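Local atomic coordinates of P35 antigen (Borrelia burgdorferi, PDB entry 4ALY), a protein that sits as a lipoprotein on the outer surface of the Lyme disease spirochaete and is critical to ensure infection after a tick bite. Residues R82-N85 / I86-S90; E108-S111 / K112-F115; L165-E168 / T169-R173; M181-I184 / S185-L189. All blocks are in the same frame, centred on the assembly; numbering follows the deposited sequence.

In the fold
All four contacts are local, made between side chains a turn or so apart. Contacts 3 and 4 both belong to helix 163-189, their centres about 23 Å apart on opposite sides of the chain's centre, and both are buried; in each, a hydroxyl bonds back to a carbonyl one turn earlier. Contact 1, on helix 70-95, is a surface contact whose side chains meet by van der Waals contact, the bonds between 82-85 and 86-90 being those of the backbone; it lies against contact 4, where Ile86 and Ser83 meet Ser185. Contact 2 is partly buried, at the end of helix 106-110, and packs on contact 3 through Ile109 on Val166 and Phe115 on Ile171.

Contact 1: R82-N85 / I86-S90; sequences RSEN and IIQIS
Asn85 and Ile89 lie one turn apart on helix 70-95, and their side chains meet on its outer face in a plain i to i+4 pairing. The CD1 methyl of Ile89 rests 3.5 Å from both OD1 and ND2 of Asn85, so the amide meets a hydrocarbon tip with both of its polar atoms. The torsions bring the two together: Asn85 throws CG away from its own backbone N (chi1 -173°), next to the carbonyl, and Ile89 runs CG1 back beside its backbone N.

One residue earlier, Gln88 folds back on Glu84 in the same spacing. Both chains are bent at chi2, and the carboxylate and amide planes stand 66° apart. NE2 of Gln88 lies 3.6 Å from CG of Glu84, over the aliphatic part of the chain, while OE2 of Glu84 and OE1 of Gln88, two acceptors, are 3.5 Å apart. What meets favourably is thus the amide and the aliphatic CG, not the two oxygens.

Behind these side chains run the helical bonds. Gln88 N to Glu84 O, at 2.9 Å, is the shortest of the four that link the two segments, and Ile87 N to Ser83 O is weak. On the inner side, Ile86 touches Phe210 of helix 200-233 and Ser185 of helix 163-189, and the Ser83 hydroxyl bonds to Ile79 O. A turn further on, Ser90 OG donates to Ile87 O at 3.1 Å, OG standing 26° out of the plane of that carbonyl.

Contact 2: E108-S111 / K112-F115; sequences EIFS and KIFF
Ile113 brings its CD1 methyl up to two residues at the end of helix 106-110, where the chain leaves a wider pi-type turn and becomes a loop. Its chi1 of 61° sets CG1 between the backbone N and the carbonyl carbon, a hindered choice for isoleucine, and from there the chain runs out with chi2 near trans. CG1 passes 3.4 Å from Ile109 O, and CD1 then reaches the edge of the Phe110 ring, close to its plane, 4.4 Å from Phe110 CD1. The same methyl lies 4.3 Å from CG2 of Ile109, so one tip joins an aliphatic and an aromatic neighbour.

Lys112 takes another course. Its chain bends at chi2 (-76°) and lies back along the preceding turn, with CG 3.3 Å from Glu108 O. Beyond the bend it runs past the Glu108 carboxylate, CE coming 4.3 Å from OE1, and the last bond leads NZ off again to 5.1 Å from that oxygen, too far for a salt bridge. The backbone turn beneath is closed by Lys112 N, which donates to Ile109 O at 2.7 Å from above the carbonyl plane.

Ser111 OG bonds to Arg106 O, and Glu108 O accepts from Ser157 OG. Phe110 packs on Arg132, Leu135 and Tyr136 of helix 129-137, Ile109 on helix 143-157 and on Val166 and Leu170 of helix 163-189, and Lys112 and Ile113 touch Arg163 of that last helix.

Contact 3: L165-E168 / T169-R173; sequences LVKE and TLINR
Thr169 grips Leu165 O twice, through its hydroxyl and its backbone N, in the classic back-bond of a helical threonine. OG1 donates at 2.5 Å to Leu165 O and N donates at 2.8 Å to the same oxygen, arriving from opposite faces of the carbonyl plane. A chi1 of -58° puts OG1 beside the backbone N, over the preceding turn, so this buried hydroxyl is satisfied within its own helix.

Glu168 O is also shared. Asn172 N reaches it at 2.7 Å and Arg173 N at 3.2 Å, the second marking a wider pi-type turn across 169-173. Between these two carbonyls, Ile171 N meets Lys167 O head-on at 2.7 Å.

Lys167 bends at chi2 and sweeps over the next turn, bringing CE 3.9 Å from CD1 of Ile171. Val166 and Leu170 lie side by side and point the same way, CG1 of Val166 being 4.2 Å from CD1 of Leu170.

Around this part of helix 163-189, Thr169 and Leu170 touch Trp220 of helix 200-233, Leu165 packs on Leu248 of helix 241-250 and Phe257 of helix 254-275, and Arg173 forms a salt bridge to Asp223 and a hydrogen bond to Asn252.

Contact 4: M181-I184 / S185-L189; sequences MEEI and SAKIL
Ser185 reaches back one turn to Met181 and is the side chain to follow here, a serine bonded to a carbonyl of its own helix, 163-189. Its CB sits 3.4 Å from Met181 O. From CB, a chi1 of -58° directs OG beside the backbone N, and the hydroxyl donates to Met181 O at 2.8 Å with a C=O...O angle of 160°. Ser185 N donates to that oxygen too, at 3.1 Å and from above the carbonyl plane, which gives Met181 O two donors.

Next along the helix, Lys187 lays CG 3.5 Å from Glu183 O and then extends away. Its amine, NZ, comes within 4.4 Å of Glu183 OE1, beyond a salt bridge, and finds a hydrogen bond at Thr272 OG1 of helix 254-275. The backbone beneath is firmer: Lys187 N donates almost straight to Glu183 O at 2.7 Å.

On the apolar side, Ile184 and Ile188 approach through CG2 of the first and CD1 of the second, 4.3 Å apart, and both touch Phe210 of helix 200-233. Glu182, a buried acid, has its charge met by Arg133 and a further bond from Gln178.

The chemistry is that of a helix packed on several sides: the buried serine hydroxyl spends its proton on its own backbone, the Lys187 amine has its hydrogen bond at Thr272, and Glu183 probably adds a through-space attraction to that amine rather than a salt bridge.

Contact 1: R82-N85 / I86-S90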
loop_
_atom_site.group_PDB
_atom_site.type_symbol
_atom_site.label_atom_id
_atom_site.label_comp_id
_atom_site.label_asym_id
_atom_site.label_seq_id
_atom_site.Cartn_x
_atom_site.Cartn_y
_atom_site.Cartn_z
ATOM N N ARG A 82 6.572 -13.387 9.706
ATOM C CA ARG A 82 5.973 -12.185 9.165
ATOM C C ARG A 82 6.810 -11.506 8.041
ATOM O O ARG A 82 6.262 -11.256 6.959
ATOM C CB ARG A 82 5.517 -11.219 10.268
ATOM C CG ARG A 82 4.142 -11.585 10.845
ATOM C CD ARG A 82 3.693 -10.760 12.072
ATOM N NE ARG A 82 2.755 -9.676 11.707
ATOM C CZ ARG A 82 1.500 -9.553 12.156
ATOM N NH1 ARG A 82 1.026 -10.437 13.025
ATOM N NH2 ARG A 82 0.732 -8.537 11.752
ATOM N N SER A 83 8.114 -11.308 8.250
ATOM C CA SER A 83 9.048 -10.774 7.199
ATOM C C SER A 83 9.262 -11.702 5.987
ATOM O O SER A 83 9.411 -11.251 4.838
ATOM C CB SER A 83 10.451 -10.463 7.763
ATOM O OG SER A 83 10.409 -9.499 8.783
ATOM N N GLU A 84 9.309 -13.000 6.252
ATOM C CA GLU A 84 9.476 -13.976 5.197
ATOM C C GLU A 84 8.212 -13.953 4.377
ATOM O O GLU A 84 8.309 -13.788 3.183
ATOM C CB GLU A 84 9.727 -15.388 5.748
ATOM C CG GLU A 84 10.459 -16.281 4.783
ATOM C CD GLU A 84 11.870 -15.791 4.496
ATOM O OE1 GLU A 84 12.641 -15.631 5.474
ATOM O OE2 GLU A 84 12.206 -15.586 3.298
ATOM N N ASN A 85 7.047 -14.090 5.021
ATOM C CA ASN A 85 5.750 -14.095 4.331
ATOM C C ASN A 85 5.512 -12.879 3.366
ATOM O O ASN A 85 5.043 -13.063 2.221
ATOM C CB ASN A 85 4.617 -14.302 5.314
ATOM C CG ASN A 85 3.273 -14.497 4.645
ATOM O OD1 ASN A 85 3.105 -15.354 3.761
ATOM N ND2 ASN A 85 2.281 -13.718 5.081
ATOM N N ILE A 86 5.966 -11.686 3.766
ATOM C CA ILE A 86 5.790 -10.516 2.954
ATOM C C ILE A 86 6.667 -10.527 1.725
ATOM O O ILE A 86 6.201 -10.172 0.625
ATOM C CB ILE A 86 5.927 -9.244 3.799
ATOM C CG1 ILE A 86 4.647 -9.104 4.630
ATOM C CG2 ILE A 86 6.179 -7.997 2.955
ATOM C CD1 ILE A 86 4.803 -8.116 5.764
ATOM N N ILE A 87 7.915 -10.940 1.881
ATOM C CA ILE A 87 8.794 -11.117 0.731
ATOM C C ILE A 87 8.315 -12.263 -0.202
ATOM O O ILE A 87 8.371 -12.109 -1.421
ATOM C CB ILE A 87 10.287 -11.175 1.145
ATOM C CG1 ILE A 87 10.654 -9.910 1.909
ATOM C CG2 ILE A 87 11.251 -11.363 -0.059
ATOM C CD1 ILE A 87 10.857 -8.655 1.048
ATOM N N GLN A 88 7.776 -13.352 0.333
ATOM C CA GLN A 88 7.441 -14.488 -0.542
ATOM C C GLN A 88 6.310 -14.021 -1.429
ATOM O O GLN A 88 6.451 -13.987 -2.616
ATOM C CB GLN A 88 7.063 -15.819 0.166
ATOM C CG GLN A 88 7.760 -16.170 1.487
ATOM C CD GLN A 88 9.081 -17.004 1.388
ATOM O OE1 GLN A 88 10.078 -16.570 0.763
ATOM N NE2 GLN A 88 9.104 -18.177 2.072
ATOM N N ILE A 89 5.205 -13.648 -0.821
ATOM C CA ILE A 89 4.072 -12.962 -1.452
ATOM C C ILE A 89 4.510 -11.949 -2.526
ATOM O O ILE A 89 4.075 -12.022 -3.665
ATOM C CB ILE A 89 3.172 -12.309 -0.389
ATOM C CG1 ILE A 89 2.496 -13.387 0.475
ATOM C CG2 ILE A 89 2.108 -11.454 -1.044
ATOM C CD1 ILE A 89 1.672 -12.854 1.694
ATOM N N SER A 90 5.422 -11.049 -2.203
ATOM C CA SER A 90 5.832 -10.080 -3.227
ATOM C C SER A 90 6.482 -10.678 -4.469
ATOM O O SER A 90 6.323 -10.101 -5.557
ATOM C CB SER A 90 6.695 -8.967 -2.664
ATOM O OG SER A 90 8.039 -9.316 -2.802
#

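Contact 2: E108-S111 / K112-F115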
loop_
_atom_site.group_PDB
_atom_site.type_symbol
_atom_site.label_atom_id
_atom_site.label_comp_id
_atom_site.label_asym_id
_atom_site.label_seq_id
_atom_site.Cartn_x
_atom_site.Cartn_y
_atom_site.Cartn_z
ATOM N N GLU A 108 -7.440 5.458 -18.273
ATOM C CA GLU A 108 -7.935 6.679 -17.603
ATOM C C GLU A 108 -7.238 7.075 -16.353
ATOM O O GLU A 108 -7.526 8.177 -15.809
ATOM C CB GLU A 108 -9.380 6.557 -17.156
ATOM C CG GLU A 108 -10.317 5.858 -18.103
ATOM C CD GLU A 108 -10.576 6.636 -19.343
ATOM O OE1 GLU A 108 -9.967 7.737 -19.521
ATOM O OE2 GLU A 108 -11.399 6.141 -20.138
ATOM N N ILE A 109 -6.396 6.190 -15.815
ATOM C CA ILE A 109 -5.686 6.520 -14.589
ATOM C C ILE A 109 -4.209 6.461 -14.878
ATOM O O ILE A 109 -3.554 7.510 -14.985
ATOM C CB ILE A 109 -6.101 5.579 -13.431
ATOM C CG1 ILE A 109 -7.611 5.392 -13.420
ATOM C CG2 ILE A 109 -5.577 6.070 -12.062
ATOM C CD1 ILE A 109 -8.146 4.443 -12.353
ATOM N N PHE A 110 -3.639 5.255 -15.042
ATOM C CA PHE A 110 -2.177 5.175 -14.934
ATOM C C PHE A 110 -1.538 6.003 -16.042
ATOM O O PHE A 110 -0.481 6.640 -15.901
ATOM C CB PHE A 110 -1.682 3.744 -14.967
ATOM C CG PHE A 110 -2.149 2.886 -13.820
ATOM C CD1 PHE A 110 -2.471 3.427 -12.586
ATOM C CD2 PHE A 110 -2.187 1.498 -13.964
ATOM C CE1 PHE A 110 -2.850 2.617 -11.516
ATOM C CE2 PHE A 110 -2.523 0.658 -12.887
ATOM C CZ PHE A 110 -2.866 1.214 -11.660
ATOM N N SER A 111 -2.214 6.065 -17.164
ATOM C CA SER A 111 -1.583 6.860 -18.240
ATOM C C SER A 111 -1.895 8.377 -18.130
ATOM O O SER A 111 -1.516 9.085 -19.015
ATOM C CB SER A 111 -1.905 6.313 -19.634
ATOM O OG SER A 111 -3.245 6.601 -19.941
ATOM N N LYS A 112 -2.568 8.821 -17.074
ATOM C CA LYS A 112 -2.848 10.257 -16.828
ATOM C C LYS A 112 -2.214 10.811 -15.553
ATOM O O LYS A 112 -2.293 12.017 -15.328
ATOM C CB LYS A 112 -4.333 10.563 -16.640
ATOM C CG LYS A 112 -5.317 9.877 -17.583
ATOM C CD LYS A 112 -5.275 10.547 -18.935
ATOM C CE LYS A 112 -6.595 10.329 -19.667
ATOM N NZ LYS A 112 -6.144 10.743 -21.028
ATOM N N ILE A 113 -1.616 9.977 -14.713
ATOM C CA ILE A 113 -1.105 10.460 -13.457
ATOM C C ILE A 113 0.408 10.207 -13.414
ATOM O O ILE A 113 0.891 9.391 -14.176
ATOM C CB ILE A 113 -1.784 9.727 -12.266
ATOM C CG1 ILE A 113 -1.486 8.205 -12.370
ATOM C CG2 ILE A 113 -3.286 10.065 -12.205
ATOM C CD1 ILE A 113 -1.672 7.437 -11.088
ATOM N N PHE A 114 1.104 10.894 -12.503
ATOM C CA PHE A 114 2.551 10.746 -12.216
ATOM C C PHE A 114 2.838 10.208 -10.831
ATOM O O PHE A 114 2.158 10.543 -9.877
ATOM C CB PHE A 114 3.265 12.077 -12.320
ATOM C CG PHE A 114 3.090 12.685 -13.645
ATOM C CD1 PHE A 114 3.869 12.256 -14.718
ATOM C CD2 PHE A 114 2.081 13.631 -13.863
ATOM C CE1 PHE A 114 3.663 12.774 -15.975
ATOM C CE2 PHE A 114 1.887 14.158 -15.138
ATOM C CZ PHE A 114 2.698 13.748 -16.178
ATOM N N PHE A 115 3.915 9.448 -10.719
ATOM C CA PHE A 115 4.231 8.843 -9.467
ATOM C C PHE A 115 4.425 9.903 -8.381
ATOM O O PHE A 115 3.802 9.845 -7.323
ATOM C CB PHE A 115 5.456 7.910 -9.610
ATOM C CG PHE A 115 5.775 7.146 -8.352
ATOM C CD1 PHE A 115 4.866 6.241 -7.814
ATOM C CD2 PHE A 115 6.976 7.338 -7.692
ATOM C CE1 PHE A 115 5.173 5.543 -6.638
ATOM C CE2 PHE A 115 7.294 6.627 -6.514
ATOM C CZ PHE A 115 6.392 5.732 -5.991
#

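Contact 3: L165-E168 / T169-R173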
loop_
_atom_site.group_PDB
_atom_site.type_symbol
_atom_site.label_atom_id
_atom_site.label_comp_id
_atom_site.label_asym_id
_atom_site.label_seq_id
_atom_site.Cartn_x
_atom_site.Cartn_y
_atom_site.Cartn_z
ATOM N N LEU A 165 -6.970 13.505 -6.316
ATOM C CA LEU A 165 -7.334 12.676 -5.172
ATOM C C LEU A 165 -7.192 11.141 -5.453
ATOM O O LEU A 165 -6.757 10.383 -4.549
ATOM C CB LEU A 165 -8.709 13.031 -4.736
ATOM C CG LEU A 165 -9.225 12.239 -3.560
ATOM C CD1 LEU A 165 -8.363 12.480 -2.308
ATOM C CD2 LEU A 165 -10.653 12.735 -3.370
ATOM N N VAL A 166 -7.462 10.750 -6.711
ATOM C CA VAL A 166 -7.234 9.385 -7.224
ATOM C C VAL A 166 -5.820 8.903 -7.095
ATOM O O VAL A 166 -5.562 7.877 -6.479
ATOM C CB VAL A 166 -7.730 9.217 -8.670
ATOM C CG1 VAL A 166 -7.285 7.874 -9.235
ATOM C CG2 VAL A 166 -9.248 9.383 -8.703
ATOM N N LYS A 167 -4.906 9.688 -7.631
ATOM C CA LYS A 167 -3.484 9.493 -7.480
ATOM C C LYS A 167 -3.121 9.413 -5.968
ATOM O O LYS A 167 -2.623 8.376 -5.504
ATOM C CB LYS A 167 -2.771 10.637 -8.231
ATOM C CG LYS A 167 -1.274 10.559 -8.250
ATOM C CD LYS A 167 -0.704 11.251 -7.030
ATOM C CE LYS A 167 0.805 11.029 -6.973
ATOM N NZ LYS A 167 1.235 11.183 -5.551
ATOM N N GLU A 168 -3.437 10.462 -5.197
ATOM C CA GLU A 168 -3.086 10.539 -3.760
ATOM C C GLU A 168 -3.540 9.196 -3.105
ATOM O O GLU A 168 -2.755 8.473 -2.465
ATOM C CB GLU A 168 -3.869 11.733 -3.152
ATOM C CG GLU A 168 -3.287 12.709 -2.111
ATOM C CD GLU A 168 -3.986 14.110 -2.157
ATOM O OE1 GLU A 168 -3.742 14.879 -3.149
ATOM O OE2 GLU A 168 -4.791 14.483 -1.224
ATOM N N THR A 169 -4.800 8.853 -3.300
ATOM C CA THR A 169 -5.380 7.647 -2.728
ATOM C C THR A 169 -4.591 6.362 -3.085
ATOM O O THR A 169 -4.311 5.553 -2.223
ATOM C CB THR A 169 -6.822 7.533 -3.217
ATOM O OG1 THR A 169 -7.552 8.721 -2.818
ATOM C CG2 THR A 169 -7.460 6.282 -2.723
ATOM N N LEU A 170 -4.188 6.224 -4.350
ATOM C CA LEU A 170 -3.617 4.993 -4.814
ATOM C C LEU A 170 -2.144 4.938 -4.412
ATOM O O LEU A 170 -1.595 3.896 -4.032
ATOM C CB LEU A 170 -3.800 4.877 -6.345
ATOM C CG LEU A 170 -5.178 4.493 -6.927
ATOM C CD1 LEU A 170 -5.112 4.403 -8.466
ATOM C CD2 LEU A 170 -5.689 3.170 -6.351
ATOM N N ILE A 171 -1.501 6.080 -4.490
ATOM C CA ILE A 171 -0.074 6.108 -4.314
ATOM C C ILE A 171 0.351 6.419 -2.881
ATOM O O ILE A 171 1.173 5.716 -2.306
ATOM C CB ILE A 171 0.526 7.085 -5.332
ATOM C CG1 ILE A 171 0.227 6.473 -6.724
ATOM C CG2 ILE A 171 2.016 7.344 -5.007
ATOM C CD1 ILE A 171 0.832 7.218 -7.884
ATOM N N ASN A 172 -0.231 7.446 -2.303
ATOM C CA ASN A 172 0.227 7.921 -1.013
ATOM C C ASN A 172 -0.422 7.118 0.072
ATOM O O ASN A 172 0.171 7.018 1.153
ATOM C CB ASN A 172 -0.116 9.388 -0.841
ATOM C CG ASN A 172 0.599 10.279 -1.859
ATOM O OD1 ASN A 172 1.397 11.069 -1.461
ATOM N ND2 ASN A 172 0.340 10.117 -3.154
ATOM N N ARG A 173 -1.606 6.527 -0.225
ATOM C CA ARG A 173 -2.198 5.569 0.675
ATOM C C ARG A 173 -1.834 4.088 0.334
ATOM O O ARG A 173 -1.010 3.505 1.030
ATOM C CB ARG A 173 -3.711 5.821 1.033
ATOM C CG ARG A 173 -4.299 4.641 1.783
ATOM C CD ARG A 173 -5.196 4.776 3.027
ATOM N NE ARG A 173 -6.553 5.136 2.700
ATOM C CZ ARG A 173 -7.643 4.696 3.329
ATOM N NH1 ARG A 173 -7.591 3.823 4.328
ATOM N NH2 ARG A 173 -8.822 5.150 2.925
#

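Contact 4: M181-I184 / S185-L189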
loop_
_atom_site.group_PDB
_atom_site.type_symbol
_atom_site.label_atom_id
_atom_site.label_comp_id
_atom_site.label_asym_id
_atom_site.label_seq_id
_atom_site.Cartn_x
_atom_site.Cartn_y
_atom_site.Cartn_z
ATOM N N MET A 181 5.670 -2.094 4.140
ATOM C CA MET A 181 5.785 -3.479 4.622
ATOM C C MET A 181 6.993 -4.222 4.036
ATOM O O MET A 181 7.614 -5.067 4.709
ATOM C CB MET A 181 4.510 -4.277 4.358
ATOM C CG MET A 181 3.277 -3.745 5.080
ATOM S SD MET A 181 1.743 -4.413 4.401
ATOM C CE MET A 181 1.673 -5.997 5.218
ATOM N N GLU A 182 7.349 -3.892 2.794
ATOM C CA GLU A 182 8.366 -4.665 2.103
ATOM C C GLU A 182 9.773 -4.103 2.345
ATOM O O GLU A 182 10.753 -4.845 2.288
ATOM C CB GLU A 182 8.054 -4.789 0.595
ATOM C CG GLU A 182 6.664 -5.337 0.379
ATOM C CD GLU A 182 6.322 -5.685 -1.055
ATOM O OE1 GLU A 182 7.079 -5.288 -1.973
ATOM O OE2 GLU A 182 5.261 -6.347 -1.240
ATOM N N GLU A 183 9.893 -2.810 2.597
ATOM C CA GLU A 183 11.199 -2.241 2.888
ATOM C C GLU A 183 11.620 -2.765 4.262
ATOM O O GLU A 183 12.781 -3.221 4.468
ATOM C CB GLU A 183 11.102 -0.739 3.011
ATOM C CG GLU A 183 11.120 0.041 1.725
ATOM C CD GLU A 183 11.107 1.528 2.013
ATOM O OE1 GLU A 183 11.978 2.004 2.785
ATOM O OE2 GLU A 183 10.228 2.221 1.515
ATOM N N ILE A 184 10.669 -2.693 5.188
ATOM C CA ILE A 184 10.860 -3.154 6.553
ATOM C C ILE A 184 11.145 -4.669 6.589
ATOM O O ILE A 184 12.008 -5.058 7.320
ATOM C CB ILE A 184 9.690 -2.720 7.477
ATOM C CG1 ILE A 184 9.891 -1.282 7.933
ATOM C CG2 ILE A 184 9.467 -3.675 8.663
ATOM C CD1 ILE A 184 8.584 -0.610 8.264
ATOM N N SER A 185 10.472 -5.506 5.794
ATOM C CA SER A 185 10.794 -6.923 5.810
ATOM C C SER A 185 12.183 -7.204 5.236
ATOM O O SER A 185 12.863 -8.108 5.704
ATOM C CB SER A 185 9.741 -7.755 5.096
ATOM O OG SER A 185 8.476 -7.566 5.662
ATOM N N ALA A 186 12.594 -6.432 4.227
ATOM C CA ALA A 186 13.910 -6.583 3.612
ATOM C C ALA A 186 14.987 -6.103 4.582
ATOM O O ALA A 186 16.015 -6.772 4.728
ATOM C CB ALA A 186 14.002 -5.837 2.266
ATOM N N LYS A 187 14.749 -4.957 5.235
ATOM C CA LYS A 187 15.620 -4.506 6.322
ATOM C C LYS A 187 15.901 -5.588 7.367
ATOM O O LYS A 187 17.050 -5.854 7.676
ATOM C CB LYS A 187 15.086 -3.226 6.979
ATOM C CG LYS A 187 15.539 -1.999 6.209
ATOM C CD LYS A 187 14.905 -0.712 6.690
ATOM C CE LYS A 187 15.731 0.393 6.027
ATOM N NZ LYS A 187 15.054 1.708 5.882
ATOM N N ILE A 188 14.845 -6.207 7.889
ATOM C CA ILE A 188 14.938 -7.170 8.982
ATOM C C ILE A 188 15.665 -8.431 8.534
ATOM O O ILE A 188 16.596 -8.871 9.215
ATOM C CB ILE A 188 13.531 -7.565 9.534
ATOM C CG1 ILE A 188 12.898 -6.394 10.289
ATOM C CG2 ILE A 188 13.576 -8.876 10.348
ATOM C CD1 ILE A 188 11.534 -6.727 10.846
ATOM N N LEU A 189 15.225 -9.019 7.415
ATOM C CA LEU A 189 15.854 -10.222 6.837
ATOM C C LEU A 189 17.307 -10.005 6.416
ATOM O O LEU A 189 18.113 -10.937 6.428
ATOM C CB LEU A 189 15.057 -10.730 5.652
ATOM C CG LEU A 189 13.642 -11.271 5.814
ATOM C CD1 LEU A 189 13.090 -11.474 4.405
ATOM C CD2 LEU A 189 13.574 -12.584 6.600
#